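Side-chain contact in N-terminal acetyltransferase-like protein (Chaetomium thermophilum, PDB 5NNP), which probably serves as the TPR-built auxiliary scaffold subunit of an N-terminal acetyltransferase complex: residues Arg388-Ala393 with Phe418-Asp423. Residues are numbered along the deposited sequence; the frame is centred on the assembly and turned at random.
Sequences RDLTRA and FKHQGD
The guanidinium of Arg-388 stacks against the face of the His-420 imidazole, the two planes 25° apart and their centres separated by 3.7 Å. NH2 sits over the middle of the ring, 3.1 Å above its plane, while ND1 of the histidine faces the guanidinium off-centre, toward its rim. No hydrogen bond joins the pair, since the ring nitrogens meet NH2 at poor angles; instead Asn-383 tethers both, taking NE of Arg-388 on its backbone O and pairing its OD1 with His-420 ND1. With CG anti to the backbone N (chi1 -175°) and a bend at chi3, the arginine chain reaches the ring and crosses the histidine side chain at about a right angle. The contact joins the start of helix 390-403, in what is probably a tetratricopeptide repeat, to the end of helix 408-421, neighbouring helices of an alpha-solenoid; Asp-389 caps the first and a Schellman motif at Gly-422 closes the second. Were His-420 an alanine, the guanidinium would probably lose its flat partner and Asn-383 OD1 the ring nitrogen it pairs with. Beside the stack, Leu-390 rests CD1 against His-420 CB, at 3.6 Å, and against Gln-421 CG, at 3.7 Å.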
# COMPACT_ATOMS: atom_id res chain seq x y z
N ARG A 388 11.85 2.20 30.58
CA ARG A 388 10.88 3.13 31.15
C ARG A 388 11.14 3.49 32.60
O ARG A 388 11.35 2.62 33.46
CB ARG A 388 9.47 2.58 31.01
CG ARG A 388 8.38 3.55 31.46
CD ARG A 388 7.05 3.18 30.83
NE ARG A 388 7.04 3.45 29.40
CZ ARG A 388 6.12 2.99 28.56
NH1 ARG A 388 5.14 2.23 29.02
NH2 ARG A 388 6.18 3.29 27.26
N ASP A 389 11.12 4.79 32.86
CA ASP A 389 11.07 5.35 34.20
C ASP A 389 10.34 6.68 34.08
O ASP A 389 10.96 7.72 33.88
CB ASP A 389 12.48 5.52 34.77
CG ASP A 389 12.47 6.04 36.21
OD1 ASP A 389 11.51 6.74 36.59
OD2 ASP A 389 13.44 5.75 36.95
N LEU A 390 9.02 6.63 34.18
CA LEU A 390 8.19 7.77 33.83
C LEU A 390 8.45 8.97 34.72
O LEU A 390 8.27 10.12 34.30
CB LEU A 390 6.72 7.38 33.88
CG LEU A 390 6.33 6.26 32.92
CD1 LEU A 390 4.83 6.05 32.93
CD2 LEU A 390 6.82 6.57 31.51
N THR A 391 8.90 8.73 35.94
CA THR A 391 9.16 9.85 36.84
C THR A 391 10.37 10.64 36.35
O THR A 391 10.32 11.86 36.23
CB THR A 391 9.39 9.38 38.27
OG1 THR A 391 8.16 8.84 38.79
CG2 THR A 391 9.83 10.55 39.11
N ARG A 392 11.45 9.93 36.07
CA ARG A 392 12.66 10.55 35.56
C ARG A 392 12.42 11.18 34.20
O ARG A 392 13.01 12.22 33.87
CB ARG A 392 13.79 9.53 35.48
CG ARG A 392 14.17 8.96 36.82
CD ARG A 392 15.40 8.08 36.74
NE ARG A 392 16.53 8.75 36.12
CZ ARG A 392 17.71 8.18 35.94
NH1 ARG A 392 17.91 6.94 36.35
NH2 ARG A 392 18.70 8.85 35.36
N ALA A 393 11.56 10.55 33.41
CA ALA A 393 11.29 11.08 32.09
C ALA A 393 10.63 12.45 32.23
O ALA A 393 10.97 13.40 31.53
CB ALA A 393 10.41 10.11 31.29
N PHE A 418 2.43 11.41 30.18
CA PHE A 418 1.13 11.40 30.84
C PHE A 418 0.31 10.23 30.36
O PHE A 418 -0.23 9.47 31.17
CB PHE A 418 0.38 12.70 30.58
CG PHE A 418 0.96 13.88 31.30
CD1 PHE A 418 1.64 13.70 32.49
CD2 PHE A 418 0.83 15.16 30.78
CE1 PHE A 418 2.18 14.78 33.17
CE2 PHE A 418 1.37 16.24 31.44
CZ PHE A 418 2.04 16.05 32.64
N LYS A 419 0.20 10.09 29.04
CA LYS A 419 -0.44 8.92 28.45
C LYS A 419 0.02 7.62 29.13
O LYS A 419 -0.80 6.84 29.59
CB LYS A 419 -0.16 8.84 26.95
CG LYS A 419 -1.05 7.82 26.23
CD LYS A 419 -0.57 7.51 24.83
CE LYS A 419 0.44 6.38 24.85
NZ LYS A 419 1.01 6.08 23.50
N HIS A 420 1.33 7.42 29.21
CA HIS A 420 1.87 6.21 29.82
C HIS A 420 1.56 6.15 31.31
O HIS A 420 1.40 5.06 31.87
CB HIS A 420 3.37 6.10 29.61
CG HIS A 420 3.76 5.88 28.18
ND1 HIS A 420 4.91 6.41 27.63
CD2 HIS A 420 3.16 5.19 27.19
CE1 HIS A 420 5.00 6.05 26.37
NE2 HIS A 420 3.94 5.31 26.07
N GLN A 421 1.48 7.30 31.96
CA GLN A 421 1.06 7.34 33.37
C GLN A 421 -0.42 7.01 33.53
O GLN A 421 -0.89 6.74 34.64
CB GLN A 421 1.38 8.69 33.99
CG GLN A 421 2.86 8.89 34.27
CD GLN A 421 3.19 10.28 34.80
OE1 GLN A 421 2.42 11.22 34.63
NE2 GLN A 421 4.34 10.41 35.45
N GLY A 422 -1.15 7.06 32.41
CA GLY A 422 -2.56 6.71 32.39
C GLY A 422 -3.51 7.89 32.45
O GLY A 422 -4.74 7.72 32.45
N ASP A 423 -2.94 9.09 32.49
CA ASP A 423 -3.73 10.31 32.58
C ASP A 423 -4.07 10.81 31.18
O ASP A 423 -3.44 11.75 30.66
CB ASP A 423 -2.99 11.38 33.38
CG ASP A 423 -3.91 12.48 33.90
OD1 ASP A 423 -5.03 12.64 33.36
OD2 ASP A 423 -3.51 13.18 34.85